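Protein BZZ1 (Saccharomyces cerevisiae, PDB 2A28) acts in endocytosis and trafficking to the vacuole and, with type I myosins, restores actin-cytoskeleton polarity after salt stress, this chain being its second SH3 domain. Local coordinates at residues Asp15-Thr26 / Tyr38-Phe48. Residues are numbered along the deposited sequence; the frame is centred on the assembly and turned at random. Where two conformers were deposited one is given.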
ATOM      1  N   ASP A  15       4.058   8.231  -7.657  1.00  9.17           N
ATOM      2  CA  ASP A  15       2.772   7.568  -7.487  1.00  8.81           C
ATOM      3  C   ASP A  15       2.774   6.440  -6.457  1.00  7.16           C
ATOM      4  O   ASP A  15       1.720   5.862  -6.174  1.00  7.37           O
ATOM      5  CB  ASP A  15       2.264   7.029  -8.827  1.00  7.62           C
ATOM      6  CG  ASP A  15       3.188   6.093  -9.519  1.00  7.82           C
ATOM      7  OD1 ASP A  15       4.413   6.104  -9.174  1.00  9.46           O
ATOM      8  OD2 ASP A  15       2.692   5.357 -10.405  1.00  9.73           O
ATOM      9  N   GLU A  16       3.921   6.190  -5.881  1.00  7.02           N
ATOM     10  CA  GLU A  16       4.034   5.117  -4.885  1.00  8.30           C
ATOM     11  C   GLU A  16       4.131   5.720  -3.513  1.00  7.44           C
ATOM     12  O   GLU A  16       4.511   6.882  -3.314  1.00  8.41           O
ATOM     13  CB  GLU A  16       5.281   4.253  -5.160  1.00  8.07           C
ATOM     14  CG  GLU A  16       5.172   3.519  -6.497  1.00  8.55           C
ATOM     15  CD  GLU A  16       6.378   2.659  -6.815  1.00  8.28           C
ATOM     16  OE1 GLU A  16       7.236   2.522  -5.913  1.00  9.17           O
ATOM     17  OE2 GLU A  16       6.470   2.136  -7.964  1.00 11.91           O
ATOM     18  N   ILE A  17       3.744   4.901  -2.500  1.00  7.39           N
ATOM     19  CA  ILE A  17       3.940   5.304  -1.108  1.00  8.70           C
ATOM     20  C   ILE A  17       4.805   4.267  -0.398  1.00  7.45           C
ATOM     21  O   ILE A  17       4.760   3.078  -0.648  1.00  8.65           O
ATOM     22  CB  ILE A  17       2.636   5.539  -0.333  1.00 10.50           C
ATOM     23  CG1 ILE A  17       1.713   4.323  -0.353  1.00 10.07           C
ATOM     24  CG2 ILE A  17       1.912   6.827  -0.770  1.00 13.81           C
ATOM     25  CD1 ILE A  17       0.613   4.396   0.656  1.00 10.80           C
ATOM     26  N   SER A  18       5.617   4.783   0.496  1.00  7.58           N
ATOM     27  CA  SER A  18       6.372   3.904   1.421  1.00  6.66           C
ATOM     28  C   SER A  18       5.448   3.371   2.505  1.00  6.64           C
ATOM     29  O   SER A  18       4.661   4.079   3.062  1.00  6.94           O
ATOM     30  CB  SER A  18       7.562   4.652   2.023  1.00  6.93           C
ATOM     31  OG  SER A  18       8.471   5.042   0.974  1.00  8.59           O
ATOM     32  N   ILE A  19       5.560   2.088   2.806  1.00  5.50           N
ATOM     33  CA  ILE A  19       4.848   1.416   3.904  1.00  6.47           C
ATOM     34  C   ILE A  19       5.855   0.725   4.781  1.00  6.36           C
ATOM     35  O   ILE A  19       6.925   0.332   4.352  1.00  6.86           O
ATOM     36  CB  ILE A  19       3.781   0.480   3.347  1.00  6.08           C
ATOM     37  CG1 ILE A  19       4.363  -0.665   2.521  1.00  7.65           C
ATOM     38  CG2 ILE A  19       2.810   1.309   2.545  1.00  8.02           C
ATOM     39  CD1 ILE A  19       3.389  -1.755   2.173  1.00  7.87           C
ATOM     40  N   ASP A  20       5.427   0.575   6.053  1.00  5.43           N
ATOM     41  CA  ASP A  20       6.226  -0.066   7.092  1.00  6.76           C
ATOM     42  C   ASP A  20       5.344  -1.094   7.777  1.00  6.22           C
ATOM     43  O   ASP A  20       4.135  -0.927   7.882  1.00  6.76           O
ATOM     44  CB  ASP A  20       6.709   0.927   8.154  1.00  8.37           C
ATOM     45  CG  ASP A  20       7.506   2.058   7.538  1.00 10.37           C
ATOM     46  OD1 ASP A  20       8.665   1.772   7.135  1.00 11.14           O
ATOM     47  OD2 ASP A  20       7.058   3.220   7.400  1.00 15.54           O
ATOM     48  N   PRO A  21       5.980  -2.169   8.260  1.00  6.63           N
ATOM     49  CA  PRO A  21       5.223  -3.162   9.046  1.00  6.07           C
ATOM     50  C   PRO A  21       4.327  -2.542  10.093  1.00  7.09           C
ATOM     51  O   PRO A  21       4.771  -1.608  10.805  1.00  7.62           O
ATOM     52  CB  PRO A  21       6.326  -3.995   9.680  1.00  7.61           C
ATOM     53  CG  PRO A  21       7.392  -3.992   8.628  1.00  8.33           C
ATOM     54  CD  PRO A  21       7.402  -2.535   8.140  1.00  8.24           C
ATOM     55  N   GLY A  22       3.090  -2.969  10.149  1.00  7.44           N
ATOM     56  CA  GLY A  22       2.105  -2.503  11.097  1.00  6.96           C
ATOM     57  C   GLY A  22       1.240  -1.381  10.554  1.00  7.20           C
ATOM     58  O   GLY A  22       0.205  -1.101  11.201  1.00  8.50           O
ATOM     59  N   ASP A  23       1.568  -0.781   9.424  1.00  7.01           N
ATOM     60  CA  ASP A  23       0.694   0.208   8.813  1.00  7.87           C
ATOM     61  C   ASP A  23      -0.666  -0.373   8.471  1.00  6.55           C
ATOM     62  O   ASP A  23      -0.712  -1.468   7.874  1.00  8.71           O
ATOM     63  CB  ASP A  23       1.304   0.841   7.562  1.00  7.90           C
ATOM     64  CG  ASP A  23       2.488   1.736   7.689  1.00  7.97           C
ATOM     65  OD1 ASP A  23       2.797   2.175   8.824  1.00  8.50           O
ATOM     66  OD2 ASP A  23       3.075   2.107   6.648  1.00  8.90           O
ATOM     67  N   ILE A  24      -1.724   0.315   8.802  1.00  6.60           N
ATOM     68  CA  ILE A  24      -3.090  -0.073   8.424  1.00  7.33           C
ATOM     69  C   ILE A  24      -3.490   0.862   7.282  1.00  7.74           C
ATOM     70  O   ILE A  24      -3.645   2.082   7.494  1.00  7.44           O
ATOM     71  CB  ILE A  24      -4.091  -0.010   9.568  1.00 10.39           C
ATOM     72  CG1 ILE A  24      -3.669  -0.869  10.762  1.00 11.80           C
ATOM     73  CG2 ILE A  24      -5.500  -0.379   9.090  1.00 12.51           C
ATOM     74  CD1 ILE A  24      -3.413  -2.327  10.344  1.00 15.20           C
ATOM     75  N   ILE A  25      -3.641   0.287   6.134  1.00  6.78           N
ATOM     76  CA  ILE A  25      -3.835   0.992   4.890  1.00  6.73           C
ATOM     77  C   ILE A  25      -5.259   0.819   4.352  1.00  7.05           C
ATOM     78  O   ILE A  25      -5.688  -0.299   4.095  1.00  8.36           O
ATOM     79  CB  ILE A  25      -2.806   0.567   3.810  1.00  7.51           C
ATOM     80  CG1 ILE A  25      -1.375   0.567   4.344  1.00  6.83           C
ATOM     81  CG2 ILE A  25      -2.943   1.458   2.606  1.00  8.92           C
ATOM     82  CD1 ILE A  25      -0.460  -0.336   3.530  1.00 10.26           C
ATOM     83  N   THR A  26      -6.012   1.894   4.198  1.00  6.80           N
ATOM     84  CA  THR A  26      -7.370   1.824   3.656  1.00  7.09           C
ATOM     85  C   THR A  26      -7.284   1.655   2.151  1.00  5.83           C
ATOM     86  O   THR A  26      -6.564   2.414   1.454  1.00  7.49           O
ATOM     87  CB  THR A  26      -8.124   3.114   4.002  1.00  7.89           C
ATOM     88  OG1 THR A  26      -8.171   3.153   5.454  1.00  7.76           O
ATOM     89  CG2 THR A  26      -9.532   3.050   3.447  1.00  9.78           C
ATOM     90  N   TYR A  38      -3.888   0.610  -4.580  1.00  5.51           N
ATOM     91  CA  TYR A  38      -3.908   2.067  -4.360  1.00  5.97           C
ATOM     92  C   TYR A  38      -4.653   2.290  -3.053  1.00  5.63           C
ATOM     93  O   TYR A  38      -5.812   1.846  -2.907  1.00  5.72           O
ATOM     94  CB  TYR A  38      -4.655   2.733  -5.506  1.00  7.45           C
ATOM     95  CG  TYR A  38      -4.733   4.245  -5.418  1.00  6.13           C
ATOM     96  CD1 TYR A  38      -3.579   4.987  -5.435  1.00  7.73           C
ATOM     97  CD2 TYR A  38      -5.977   4.841  -5.355  1.00  6.77           C
ATOM     98  CE1 TYR A  38      -3.678   6.356  -5.363  1.00 10.25           C
ATOM     99  CE2 TYR A  38      -6.057   6.250  -5.275  1.00  7.78           C
ATOM    100  CZ  TYR A  38      -4.887   6.982  -5.284  1.00  9.09           C
ATOM    101  OH  TYR A  38      -4.886   8.372  -5.213  1.00 11.71           O
ATOM    102  N   GLY A  39      -4.034   2.974  -2.081  1.00  5.81           N
ATOM    103  CA  GLY A  39      -4.713   3.195  -0.822  1.00  6.36           C
ATOM    104  C   GLY A  39      -4.089   4.338  -0.048  1.00  6.81           C
ATOM    105  O   GLY A  39      -3.232   5.034  -0.525  1.00  6.71           O
ATOM    106  N   GLU A  40      -4.560   4.449   1.179  1.00  6.19           N
ATOM    107  CA  GLU A  40      -4.168   5.592   2.002  1.00  8.33           C
ATOM    108  C   GLU A  40      -3.883   5.167   3.446  1.00  7.77           C
ATOM    109  O   GLU A  40      -4.655   4.389   4.006  1.00  7.79           O
ATOM    110  CB  GLU A  40      -5.412   6.484   1.978  0.50  9.62           C
ATOM    111  CG  GLU A  40      -5.610   7.696   2.819  0.50  7.92           C
ATOM    112  CD  GLU A  40      -6.308   7.436   4.139  0.50  9.12           C
ATOM    113  OE1 GLU A  40      -5.800   7.874   5.199  0.50 13.35           O
ATOM    114  OE2 GLU A  40      -7.395   6.794   4.181  0.50  6.97           O
ATOM    115  N   CYS A  41      -2.845   5.728   4.033  1.00  8.30           N
ATOM    116  CA  CYS A  41      -2.498   5.447   5.433  1.00  9.14           C
ATOM    117  C   CYS A  41      -2.190   6.781   6.098  1.00  7.94           C
ATOM    118  O   CYS A  41      -1.195   7.414   5.776  1.00  9.40           O
ATOM    119  CB  CYS A  41      -1.340   4.485   5.543  1.00  9.72           C
ATOM    120  SG  CYS A  41      -0.893   4.076   7.258  1.00  9.94           S
ATOM    121  N   ASP A  42      -3.113   7.221   6.960  1.00  9.22           N
ATOM    122  CA  ASP A  42      -2.992   8.485   7.683  1.00 10.36           C
ATOM    123  C   ASP A  42      -2.896   9.623   6.688  1.00 10.11           C
ATOM    124  O   ASP A  42      -2.199  10.583   6.934  1.00 11.33           O
ATOM    125  CB  ASP A  42      -1.792   8.363   8.608  1.00 10.96           C
ATOM    126  CG  ASP A  42      -1.999   7.474   9.798  1.00 10.62           C
ATOM    127  OD1 ASP A  42      -3.146   7.091  10.100  1.00 10.39           O
ATOM    128  OD2 ASP A  42      -0.974   7.120  10.434  1.00 12.60           O
ATOM    129  N   GLY A  43      -3.688   9.477   5.642  1.00 11.07           N
ATOM    130  CA  GLY A  43      -3.713  10.465   4.598  1.00 10.87           C
ATOM    131  C   GLY A  43      -2.611  10.372   3.572  1.00  9.74           C
ATOM    132  O   GLY A  43      -2.719  11.061   2.565  1.00 12.61           O
ATOM    133  N   LEU A  44      -1.571   9.581   3.744  1.00 10.71           N
ATOM    134  CA  LEU A  44      -0.554   9.338   2.734  1.00 10.21           C
ATOM    135  C   LEU A  44      -1.186   8.377   1.708  1.00 10.19           C
ATOM    136  O   LEU A  44      -1.539   7.266   2.129  1.00 12.30           O
ATOM    137  CB  LEU A  44       0.639   8.674   3.405  1.00 10.82           C
ATOM    138  CG  LEU A  44       1.837   8.366   2.521  1.00 11.33           C
ATOM    139  CD1 LEU A  44       2.463   9.646   1.991  1.00 20.49           C
ATOM    140  CD2 LEU A  44       2.867   7.501   3.240  1.00 11.80           C
ATOM    141  N   LYS A  45      -1.323   8.753   0.438  1.00  8.66           N
ATOM    142  CA  LYS A  45      -2.050   7.993  -0.593  1.00  7.85           C
ATOM    143  C   LYS A  45      -1.188   7.689  -1.779  1.00  7.80           C
ATOM    144  O   LYS A  45      -0.515   8.569  -2.310  1.00  9.97           O
ATOM    145  CB  LYS A  45      -3.216   8.902  -1.005  1.00 11.31           C
ATOM    146  CG  LYS A  45      -4.145   8.254  -1.996  1.00 10.70           C
ATOM    147  CD  LYS A  45      -5.516   8.969  -2.035  1.00 14.57           C
ATOM    148  CE  LYS A  45      -5.307  10.424  -2.413  1.00 19.16           C
ATOM    149  NZ  LYS A  45      -6.634  11.041  -2.756  1.00 33.05           N
ATOM    150  N   GLY A  46      -1.230   6.450  -2.221  1.00  7.62           N
ATOM    151  CA  GLY A  46      -0.520   6.027  -3.399  1.00  7.19           C
ATOM    152  C   GLY A  46      -0.526   4.546  -3.539  1.00  6.22           C
ATOM    153  O   GLY A  46      -1.268   3.784  -2.872  1.00  6.06           O
ATOM    154  N   LEU A  47       0.257   4.060  -4.479  1.00  5.66           N
ATOM    155  CA  LEU A  47       0.402   2.673  -4.797  1.00  5.74           C
ATOM    156  C   LEU A  47       1.457   1.991  -3.902  1.00  5.63           C
ATOM    157  O   LEU A  47       2.522   2.499  -3.655  1.00  6.57           O
ATOM    158  CB  LEU A  47       0.886   2.464  -6.247  1.00  6.90           C
ATOM    159  CG  LEU A  47      -0.025   3.019  -7.335  1.00  7.21           C
ATOM    160  CD1 LEU A  47       0.648   2.960  -8.688  1.00 10.25           C
ATOM    161  CD2 LEU A  47      -1.329   2.235  -7.377  1.00 10.51           C
ATOM    162  N   PHE A  48       1.127   0.757  -3.514  1.00  5.56           N
ATOM    163  CA  PHE A  48       2.076  -0.052  -2.737  1.00  6.94           C
ATOM    164  C   PHE A  48       1.891  -1.512  -3.137  1.00  5.71           C
ATOM    165  O   PHE A  48       0.833  -1.906  -3.653  1.00  5.62           O
ATOM    166  CB  PHE A  48       1.855   0.085  -1.208  1.00  7.44           C
ATOM    167  CG  PHE A  48       0.460  -0.244  -0.789  1.00  7.83           C
ATOM    168  CD1 PHE A  48       0.137  -1.514  -0.318  1.00  7.06           C
ATOM    169  CD2 PHE A  48      -0.561   0.666  -0.848  1.00  9.34           C
ATOM    170  CE1 PHE A  48      -1.132  -1.860   0.023  1.00  7.06           C
ATOM    171  CE2 PHE A  48      -1.832   0.363  -0.505  1.00  8.87           C
ATOM    172  CZ  PHE A  48      -2.136  -0.901  -0.022  1.00  7.90           C
TER
HETATM  173  O   HOH W   1      -8.901   5.726   6.112  1.00 12.19           O
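Ile17, Ile19 and Ile25 converge on Phe48 in the hydrophobic core of the SH3 fold, where residues 15-26, running through the diverging type II turn Asp20-Asp23, fold against strands 38-41 and 44-48 of the distal hairpin. The Phe48 side chain can be followed outward. Its CB meets Ile19 CG2 at 4.1 Å; CD1 lies near the CD1 atoms of Ile19 and Ile25, while CD2 approaches Ile17 CD1. With CG set between the backbone N and the carbonyl carbon (chi1 56°), the ring is carried to the side chain of Ile25, which comes from the opposite direction and lays CD1 over one face in a CH-pi contact, 4.0 Å from the centroid and 15° off the normal. Phe48 CE1 has Ile25 CD1 nearest, at 3.9 Å. At the far end Phe48 CZ also meets Ile25 CG2, which lies 3.5 Å from Phe48 CE2. A serine in place of Phe48 would probably open a gap among the three isoleucines and leave Ile25 CD1 without its aromatic face.

Leu47 spans Glu16 by two backbone bonds: Leu47 N to Asp15 O is nearly straight (174°), and Ile17 N reaches Leu47 O at 2.9 Å. Ile17 CG2 packs on Leu44 CG at 3.6 Å. Thr26 and Glu40 form an antiparallel hydrogen-bonded pair, Thr26 N giving to Glu40 O and Glu40 N returning to Thr26 O at 2.9 Å.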